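Local coordinates for protein citrate synthase (Thermotoga maritima, PDB 2P2W) that probably catalyses the condensation of oxaloacetate with acetyl-CoA and water to give citrate and CoA, in the tricarboxylic acid cycle, at residues A[282-287]-A[300-305]; A[265-270]-A[275-280]; A[215-220]-A[244-249]. One frame throughout, in Å; residues are numbered along the deposited sequence.

Interaction 1: A[282-287]-A[300-305]; sequences KLEEYI and DLYSSV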
loop_
_atom_site.group_PDB
_atom_site.type_symbol
_atom_site.label_atom_id
_atom_site.label_comp_id
_atom_site.label_asym_id
_atom_site.label_seq_id
_atom_site.Cartn_x
_atom_site.Cartn_y
_atom_site.Cartn_z
ATOM N N LYS A 282 -9.829 17.257 29.581
ATOM C CA LYS A 282 -9.882 18.712 29.671
ATOM C C LYS A 282 -9.770 19.330 28.280
ATOM O O LYS A 282 -10.394 20.352 27.990
ATOM C CB LYS A 282 -8.748 19.228 30.556
ATOM C CG LYS A 282 -8.832 20.718 30.863
ATOM C CD LYS A 282 -10.101 21.047 31.633
ATOM C CE LYS A 282 -10.060 22.461 32.185
ATOM N NZ LYS A 282 -11.259 22.743 33.013
ATOM N N LEU A 283 -8.967 18.704 27.425
ATOM C CA LEU A 283 -8.782 19.189 26.062
ATOM C C LEU A 283 -10.123 19.123 25.328
ATOM O O LEU A 283 -10.504 20.056 24.618
ATOM C CB LEU A 283 -7.735 18.336 25.342
ATOM C CG LEU A 283 -7.324 18.738 23.923
ATOM C CD1 LEU A 283 -6.856 20.196 23.900
ATOM C CD2 LEU A 283 -6.201 17.806 23.455
ATOM N N GLU A 284 -10.845 18.022 25.513
ATOM C CA GLU A 284 -12.146 17.868 24.877
ATOM C C GLU A 284 -13.106 18.924 25.414
ATOM O O GLU A 284 -13.835 19.559 24.649
ATOM C CB GLU A 284 -12.730 16.482 25.152
ATOM C CG GLU A 284 -14.212 16.389 24.819
ATOM C CD GLU A 284 -14.800 15.030 25.112
ATOM O OE1 GLU A 284 -14.025 14.075 25.326
ATOM O OE2 GLU A 284 -16.044 14.915 25.124
ATOM N N GLU A 285 -13.104 19.104 26.730
ATOM C CA GLU A 285 -13.989 20.083 27.353
ATOM C C GLU A 285 -13.795 21.473 26.763
ATOM O O GLU A 285 -14.764 22.152 26.423
ATOM C CB GLU A 285 -13.754 20.159 28.864
ATOM C CG GLU A 285 -14.746 21.073 29.582
ATOM C CD GLU A 285 -14.351 21.366 31.019
ATOM O OE1 GLU A 285 -13.392 22.140 31.224
ATOM O OE2 GLU A 285 -14.991 20.818 31.944
ATOM N N TYR A 286 -12.544 21.896 26.644
ATOM C CA TYR A 286 -12.257 23.221 26.121
ATOM C C TYR A 286 -12.623 23.393 24.651
ATOM O O TYR A 286 -13.239 24.391 24.265
ATOM C CB TYR A 286 -10.779 23.566 26.321
ATOM C CG TYR A 286 -10.417 24.929 25.778
ATOM C CD1 TYR A 286 -10.544 26.069 26.572
ATOM C CD2 TYR A 286 -10.016 25.090 24.451
ATOM C CE1 TYR A 286 -10.285 27.333 26.058
ATOM C CE2 TYR A 286 -9.755 26.352 23.925
ATOM C CZ TYR A 286 -9.893 27.469 24.734
ATOM O OH TYR A 286 -9.646 28.723 24.223
ATOM N N ILE A 287 -12.240 22.417 23.835
ATOM C CA ILE A 287 -12.504 22.479 22.407
ATOM C C ILE A 287 -13.987 22.399 22.070
ATOM O O ILE A 287 -14.476 23.165 21.244
ATOM C CB ILE A 287 -11.722 21.370 21.664
ATOM C CG1 ILE A 287 -10.230 21.714 21.688
ATOM C CG2 ILE A 287 -12.229 21.227 20.226
ATOM C CD1 ILE A 287 -9.328 20.684 21.034
ATOM N N ASP A 300 -8.834 8.062 18.207
ATOM C CA ASP A 300 -7.401 8.091 18.519
ATOM C C ASP A 300 -7.046 8.782 19.839
ATOM O O ASP A 300 -6.026 8.465 20.455
ATOM C CB ASP A 300 -6.605 8.776 17.398
ATOM C CG ASP A 300 -6.753 8.084 16.052
ATOM O OD1 ASP A 300 -6.885 6.842 16.028
ATOM O OD2 ASP A 300 -6.714 8.787 15.017
ATOM N N LEU A 301 -7.871 9.736 20.260
ATOM C CA LEU A 301 -7.602 10.466 21.497
ATOM C C LEU A 301 -7.632 9.558 22.722
ATOM O O LEU A 301 -6.731 9.602 23.557
ATOM C CB LEU A 301 -8.615 11.608 21.688
ATOM C CG LEU A 301 -8.397 12.519 22.909
ATOM C CD1 LEU A 301 -7.091 13.292 22.749
ATOM C CD2 LEU A 301 -9.566 13.485 23.055
ATOM N N TYR A 302 -8.664 8.729 22.825
ATOM C CA TYR A 302 -8.799 7.852 23.976
ATOM C C TYR A 302 -8.266 6.438 23.815
ATOM O O TYR A 302 -7.914 5.798 24.806
ATOM C CB TYR A 302 -10.260 7.830 24.422
ATOM C CG TYR A 302 -10.725 9.187 24.898
ATOM C CD1 TYR A 302 -10.125 9.800 26.003
ATOM C CD2 TYR A 302 -11.742 9.872 24.233
ATOM C CE1 TYR A 302 -10.525 11.059 26.430
ATOM C CE2 TYR A 302 -12.154 11.132 24.653
ATOM C CZ TYR A 302 -11.542 11.721 25.751
ATOM O OH TYR A 302 -11.939 12.973 26.159
ATOM N N SER A 303 -8.208 5.934 22.588
ATOM C CA SER A 303 -7.671 4.593 22.392
ATOM C C SER A 303 -6.200 4.618 22.810
ATOM O O SER A 303 -5.716 3.689 23.462
ATOM C CB SER A 303 -7.783 4.158 20.926
ATOM O OG SER A 303 -6.921 4.917 20.098
ATOM N N SER A 304 -5.501 5.688 22.442
ATOM C CA SER A 304 -4.087 5.824 22.785
ATOM C C SER A 304 -3.889 5.859 24.299
ATOM O O SER A 304 -2.975 5.223 24.825
ATOM C CB SER A 304 -3.489 7.091 22.156
ATOM O OG SER A 304 -4.060 8.270 22.696
ATOM N N VAL A 305 -4.746 6.596 25.003
ATOM C CA VAL A 305 -4.629 6.676 26.459
ATOM C C VAL A 305 -4.888 5.304 27.087
ATOM O O VAL A 305 -4.182 4.892 28.010
ATOM C CB VAL A 305 -5.608 7.728 27.046
ATOM C CG1 VAL A 305 -5.543 7.712 28.573
ATOM C CG2 VAL A 305 -5.228 9.121 26.538
#
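The Y302 ring has E284 OE1 at its edge, in the ring plane, and CD2 of its own neighbour L301 over one face, 3.7 Å above the plane and offset toward the rim. The E284 carboxylate is turned 60° against the ring. Two helices of the small, all-helical domain of citrate synthase, 275-289 and 299-309, are joined here through one buried polar bond. Y302 OH donates to E284 OE1 at a short 2.5 Å and arrives almost in line with the CD-OE1 bond. E284 reaches this far because CG stands opposite the backbone N (chi1 165°) and the chain is extended beyond it. The two side chains cross at about a right angle. E284 OE1 also has a long, weak ion pair with K264 NZ. The donated bond, with some help from the lysine, may favour the charged carboxylate. L283 and L301 point at each other more loosely, L283 CD2 lying 4.7 Å from L301 CD1. D300, a predicted active-site residue, lies on the helix of Y302 but too far from 282-287 to touch it. Its carbonyl is used locally: S304 OG donates to D300 O at 3.0 Å, in the carbonyl plane.

Interaction 2: A[265-270]-A[275-280]; sequences RVLQEH and KLFRIA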
loop_
_atom_site.group_PDB
_atom_site.type_symbol
_atom_site.label_atom_id
_atom_site.label_comp_id
_atom_site.label_asym_id
_atom_site.label_seq_id
_atom_site.Cartn_x
_atom_site.Cartn_y
_atom_site.Cartn_z
ATOM N N ARG A 265 -15.580 6.523 28.380
ATOM C CA ARG A 265 -16.282 5.965 29.528
ATOM C C ARG A 265 -15.439 4.866 30.169
ATOM O O ARG A 265 -15.385 4.744 31.393
ATOM C CB ARG A 265 -17.646 5.403 29.108
ATOM C CG ARG A 265 -18.456 4.856 30.279
ATOM C CD ARG A 265 -19.886 4.485 29.889
ATOM N NE ARG A 265 -19.938 3.410 28.903
ATOM C CZ ARG A 265 -20.109 3.590 27.596
ATOM N NH1 ARG A 265 -20.249 4.813 27.098
ATOM N NH2 ARG A 265 -20.141 2.542 26.785
ATOM N N VAL A 266 -14.784 4.063 29.337
ATOM C CA VAL A 266 -13.930 2.988 29.834
ATOM C C VAL A 266 -12.858 3.576 30.749
ATOM O O VAL A 266 -12.645 3.099 31.866
ATOM C CB VAL A 266 -13.245 2.250 28.669
ATOM C CG1 VAL A 266 -12.169 1.316 29.198
ATOM C CG2 VAL A 266 -14.286 1.475 27.866
ATOM N N LEU A 267 -12.186 4.615 30.266
ATOM C CA LEU A 267 -11.141 5.270 31.044
ATOM C C LEU A 267 -11.707 5.920 32.306
ATOM O O LEU A 267 -11.102 5.851 33.378
ATOM C CB LEU A 267 -10.432 6.316 30.182
ATOM C CG LEU A 267 -9.580 5.723 29.052
ATOM C CD1 LEU A 267 -9.168 6.808 28.059
ATOM C CD2 LEU A 267 -8.357 5.054 29.655
ATOM N N GLN A 268 -12.872 6.546 32.181
ATOM C CA GLN A 268 -13.501 7.197 33.322
ATOM C C GLN A 268 -13.803 6.181 34.418
ATOM O O GLN A 268 -13.671 6.472 35.607
ATOM C CB GLN A 268 -14.808 7.875 32.901
ATOM C CG GLN A 268 -15.393 8.778 33.978
ATOM C CD GLN A 268 -14.524 9.990 34.225
ATOM O OE1 GLN A 268 -14.361 10.837 33.342
ATOM N NE2 GLN A 268 -13.947 10.079 35.425
ATOM N N GLU A 269 -14.210 4.986 34.005
ATOM C CA GLU A 269 -14.558 3.938 34.949
ATOM C C GLU A 269 -13.374 3.138 35.481
ATOM O O GLU A 269 -13.420 2.650 36.612
ATOM C CB GLU A 269 -15.581 2.991 34.314
ATOM C CG GLU A 269 -16.998 3.552 34.315
ATOM C CD GLU A 269 -17.963 2.751 33.459
ATOM O OE1 GLU A 269 -17.592 1.647 33.007
ATOM O OE2 GLU A 269 -19.097 3.234 33.236
ATOM N N HIS A 270 -12.308 3.016 34.692
ATOM C CA HIS A 270 -11.154 2.231 35.127
ATOM C C HIS A 270 -9.841 2.962 35.377
ATOM O O HIS A 270 -9.001 2.468 36.132
ATOM C CB HIS A 270 -10.908 1.087 34.146
ATOM C CG HIS A 270 -12.038 0.111 34.072
ATOM N ND1 HIS A 270 -13.161 0.328 33.304
ATOM C CD2 HIS A 270 -12.237 -1.069 34.705
ATOM C CE1 HIS A 270 -14.002 -0.677 33.464
ATOM N NE2 HIS A 270 -13.465 -1.538 34.310
ATOM N N LYS A 275 -3.118 10.723 34.558
ATOM C CA LYS A 275 -2.767 12.099 34.209
ATOM C C LYS A 275 -3.082 12.346 32.732
ATOM O O LYS A 275 -3.605 13.397 32.362
ATOM C CB LYS A 275 -1.274 12.333 34.478
ATOM C CG LYS A 275 -0.721 13.688 34.050
ATOM C CD LYS A 275 -1.067 14.813 35.020
ATOM C CE LYS A 275 -2.271 15.624 34.571
ATOM N NZ LYS A 275 -2.579 16.700 35.567
ATOM N N LEU A 276 -2.761 11.370 31.890
ATOM C CA LEU A 276 -3.024 11.485 30.460
ATOM C C LEU A 276 -4.519 11.654 30.213
ATOM O O LEU A 276 -4.939 12.519 29.443
ATOM C CB LEU A 276 -2.511 10.240 29.722
ATOM C CG LEU A 276 -0.988 10.072 29.700
ATOM C CD1 LEU A 276 -0.609 8.727 29.085
ATOM C CD2 LEU A 276 -0.365 11.223 28.905
ATOM N N PHE A 277 -5.326 10.830 30.872
ATOM C CA PHE A 277 -6.763 10.918 30.696
ATOM C C PHE A 277 -7.293 12.280 31.143
ATOM O O PHE A 277 -8.112 12.883 30.452
ATOM C CB PHE A 277 -7.475 9.806 31.474
ATOM C CG PHE A 277 -8.973 9.869 31.377
ATOM C CD1 PHE A 277 -9.608 9.793 30.139
ATOM C CD2 PHE A 277 -9.753 10.016 32.521
ATOM C CE1 PHE A 277 -11.001 9.862 30.041
ATOM C CE2 PHE A 277 -11.142 10.087 32.434
ATOM C CZ PHE A 277 -11.768 10.011 31.192
ATOM N N ARG A 278 -6.824 12.766 32.290
ATOM C CA ARG A 278 -7.281 14.059 32.806
ATOM C C ARG A 278 -7.022 15.163 31.781
ATOM O O ARG A 278 -7.880 16.011 31.535
ATOM C CB ARG A 278 -6.560 14.417 34.115
ATOM C CG ARG A 278 -6.787 13.471 35.301
ATOM C CD ARG A 278 -8.192 13.563 35.883
ATOM N NE ARG A 278 -8.335 12.797 37.129
ATOM C CZ ARG A 278 -8.010 13.240 38.344
ATOM N NH1 ARG A 278 -7.517 14.460 38.509
ATOM N NH2 ARG A 278 -8.173 12.454 39.403
ATOM N N ILE A 279 -5.833 15.156 31.190
ATOM C CA ILE A 279 -5.482 16.171 30.201
ATOM C C ILE A 279 -6.353 16.044 28.945
ATOM O O ILE A 279 -6.880 17.036 28.441
ATOM C CB ILE A 279 -3.983 16.068 29.813
ATOM C CG1 ILE A 279 -3.116 16.284 31.059
ATOM C CG2 ILE A 279 -3.634 17.114 28.750
ATOM C CD1 ILE A 279 -1.636 15.996 30.857
ATOM N N ALA A 280 -6.505 14.821 28.450
ATOM C CA ALA A 280 -7.309 14.574 27.251
ATOM C C ALA A 280 -8.768 14.984 27.468
ATOM O O ALA A 280 -9.422 15.533 26.573
ATOM C CB ALA A 280 -7.232 13.097 26.878
#
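V266 O is gripped by two N-H groups of H270, just beside L267 and Q268, which meet F277 across the contact. The backbone N of H270 bonds V266 O at 2.8 Å. The imidazole folds back so that H270 ND1 donates to the same V266 O at 3.2 Å. This second bond lies in the ring plane of H270 and falls on a lone pair in the carbonyl plane, with an N-H...O angle of 151°. It fixes the rotation of the imidazole at the last residue of helix 258-270.

F277 carries the contact between the helices. Its CG is trans to the backbone N (chi1 178°), which sends the ring straight across to the other helix. L267 CB sits over one face, 3.8 Å from the centroid of the F277 ring and 22° off the normal, a CH-pi contact. L267 CD1 follows toward the same side, 3.7 Å from F277 CD1. Q268 comes to the ring edge instead. Its chain bends at chi2, and Q268 OE1 approaches F277 CE2 at 3.4 Å, with the amide plane well tilted against the ring. The carbonyl oxygen thus meets the slightly positive C-H rim, but no hydrogen bond forms. With an alanine here in place of F277, L267 CB and the Q268 amide would probably lose their common partner, and a gap would open between the helices. Y302 of helix 299-309 also touches both L267 and F277. F277 N bonds S274 OG at the start of its helix.

The two segments run roughly antiparallel, with four residues between them. The arrangement is a helical hairpin, formed by neighbouring helices 258-270 and 275-289 in the small domain of the citrate synthase fold.

Interaction 3: A[215-220]-A[244-249]; sequences SEKVPP and KIMGFG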
loop_
_atom_site.group_PDB
_atom_site.type_symbol
_atom_site.label_atom_id
_atom_site.label_comp_id
_atom_site.label_asym_id
_atom_site.label_seq_id
_atom_site.Cartn_x
_atom_site.Cartn_y
_atom_site.Cartn_z
ATOM N N SER A 215 -2.717 8.169 16.926
ATOM C CA SER A 215 -2.767 7.543 18.244
ATOM C C SER A 215 -1.400 7.577 18.934
ATOM O O SER A 215 -1.323 7.707 20.155
ATOM C CB SER A 215 -3.259 6.095 18.133
ATOM O OG SER A 215 -2.350 5.284 17.404
ATOM N N GLU A 216 -0.324 7.471 18.159
ATOM C CA GLU A 216 1.017 7.496 18.740
ATOM C C GLU A 216 1.455 8.930 19.037
ATOM O O GLU A 216 2.364 9.155 19.833
ATOM C CB GLU A 216 2.023 6.829 17.797
ATOM C CG GLU A 216 1.599 5.434 17.356
ATOM C CD GLU A 216 2.696 4.674 16.633
ATOM O OE1 GLU A 216 3.696 5.307 16.224
ATOM O OE2 GLU A 216 2.542 3.440 16.467
ATOM N N LYS A 217 0.803 9.896 18.399
ATOM C CA LYS A 217 1.137 11.304 18.620
ATOM C C LYS A 217 0.392 11.926 19.798
ATOM O O LYS A 217 0.739 12.973 20.318
ATOM C CB LYS A 217 0.804 12.089 17.340
ATOM C CG LYS A 217 1.941 12.027 16.311
ATOM C CD LYS A 217 2.690 13.351 16.132
ATOM C CE LYS A 217 3.903 13.221 15.201
ATOM N NZ LYS A 217 5.024 13.968 15.770
ATOM N N VAL A 218 -0.722 11.280 20.201
ATOM C CA VAL A 218 -1.512 11.882 21.267
ATOM C C VAL A 218 -0.793 11.951 22.624
ATOM O O VAL A 218 -0.734 12.993 23.269
ATOM C CB VAL A 218 -2.888 11.223 21.346
ATOM C CG1 VAL A 218 -3.565 11.606 22.666
ATOM C CG2 VAL A 218 -3.757 11.718 20.193
ATOM N N PRO A 219 -0.276 10.821 23.115
ATOM C CA PRO A 219 0.436 10.831 24.384
ATOM C C PRO A 219 1.474 11.972 24.503
ATOM O O PRO A 219 1.498 12.725 25.466
ATOM C CB PRO A 219 1.035 9.437 24.567
ATOM C CG PRO A 219 0.068 8.495 23.860
ATOM C CD PRO A 219 -0.376 9.434 22.642
ATOM N N PRO A 220 2.357 12.115 23.498
ATOM C CA PRO A 220 3.378 13.176 23.525
ATOM C C PRO A 220 2.751 14.575 23.500
ATOM O O PRO A 220 3.273 15.528 24.098
ATOM C CB PRO A 220 4.199 12.904 22.263
ATOM C CG PRO A 220 3.691 11.715 21.493
ATOM C CD PRO A 220 2.516 11.270 22.304
ATOM N N LYS A 244 -2.161 20.970 13.528
ATOM C CA LYS A 244 -3.223 19.982 13.651
ATOM C C LYS A 244 -3.262 19.414 15.067
ATOM O O LYS A 244 -2.256 18.915 15.567
ATOM C CB LYS A 244 -2.995 18.854 12.640
ATOM C CG LYS A 244 -3.657 17.527 12.998
ATOM C CD LYS A 244 -5.151 17.534 12.760
ATOM C CE LYS A 244 -5.715 16.116 12.800
ATOM N NZ LYS A 244 -6.659 15.842 11.677
ATOM N N ILE A 245 -4.421 19.505 15.715
ATOM C CA ILE A 245 -4.577 18.965 17.063
ATOM C C ILE A 245 -4.894 17.473 16.929
ATOM O O ILE A 245 -5.977 17.097 16.485
ATOM C CB ILE A 245 -5.723 19.671 17.823
ATOM C CG1 ILE A 245 -5.409 21.166 17.956
ATOM C CG2 ILE A 245 -5.904 19.042 19.200
ATOM C CD1 ILE A 245 -6.522 21.982 18.594
ATOM N N MET A 246 -3.935 16.633 17.308
ATOM C CA MET A 246 -4.092 15.184 17.215
ATOM C C MET A 246 -5.220 14.659 18.104
ATOM O O MET A 246 -5.434 15.155 19.204
ATOM C CB MET A 246 -2.772 14.507 17.594
ATOM C CG MET A 246 -1.624 14.793 16.634
ATOM S SD MET A 246 -1.807 13.926 15.049
ATOM C CE MET A 246 -0.685 14.893 14.004
ATOM N N GLY A 247 -5.941 13.652 17.621
ATOM C CA GLY A 247 -7.025 13.093 18.406
ATOM C C GLY A 247 -8.356 13.786 18.178
ATOM O O GLY A 247 -9.368 13.387 18.746
ATOM N N PHE A 248 -8.354 14.829 17.354
ATOM C CA PHE A 248 -9.579 15.567 17.047
ATOM C C PHE A 248 -9.790 15.681 15.545
ATOM O O PHE A 248 -8.836 15.601 14.768
ATOM C CB PHE A 248 -9.541 16.982 17.639
ATOM C CG PHE A 248 -9.750 17.026 19.120
ATOM C CD1 PHE A 248 -8.755 16.591 19.992
ATOM C CD2 PHE A 248 -10.951 17.501 19.650
ATOM C CE1 PHE A 248 -8.952 16.629 21.372
ATOM C CE2 PHE A 248 -11.157 17.544 21.030
ATOM C CZ PHE A 248 -10.151 17.104 21.894
ATOM N N GLY A 249 -11.043 15.877 15.150
ATOM C CA GLY A 249 -11.366 16.017 13.742
ATOM C C GLY A 249 -11.673 14.707 13.043
ATOM O O GLY A 249 -11.245 13.632 13.477
#
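V218 and M246 meet because each turns a branch away from its own carbonyl carbon. V218 CG2 takes that position, and so does CG of M246 (chi1 -65°). M246 then bends again at chi2, -73°, which lays its thioether alongside the helix. The side-chain contacts are apolar. V218 CG2 lies 3.9 Å from M246 CB. K217 CB rests against M246 CG at 3.7 Å, and M246 SD is also close to K217 CB. Beyond CB the lysine chain bends and its end leads away from the loop, so its ammonium takes no part in the contact. No hydrogen bond crosses between the segments.

V218 CG2 also rests on the peptide between M246 and G247, 3.9 Å from G247 N. The backbone here forms a type II beta turn from I245 to F248, closed by a weak bond from F248 N to I245 O. G247 fills the third position of the turn with a positive phi of 89°. A CB at this point would press on the carbonyl O of M246 and come within 3.3 Å of V218 CG2. A side chain here would be strained by the turn and crowded by V218. Backbone hydrogen bonds also join G247 with N298 and G249 with Y296. F248 packs on helices 275-289 and 299-309.

Just past G249 comes H250, a predicted active-site residue. The CA of G247 is about 4 Å from the nearest side-chain atom of D300, the other one. The G-F-G-H run belongs to the citrate synthase signature; helix 214-225 backs the turn leading to this histidine.

Helix 299-309 lies at the middle of the set. Y302, used by interaction 1, also packs on interaction 2: Y302 CE1 is 3.8 Å from F277 CE1. Toward interaction 3, L301 CD2 lies 3.6 Å from F248 CE1. The centres of interactions 1 and 3 are about 8 Å apart, those of 1 and 2, which share helix 275-289, about 9 Å, and those of 2 and 3 about 15 Å. Segment 300-305 begins at D300 of the predicted active site, although the touching pair of interaction 1 stands back from it; interaction 3 lies beside it. By nearest atoms, G247 is about 7 Å and the Y302 side chain about 11 Å from a bound citrate, probably from the crystallisation liquor.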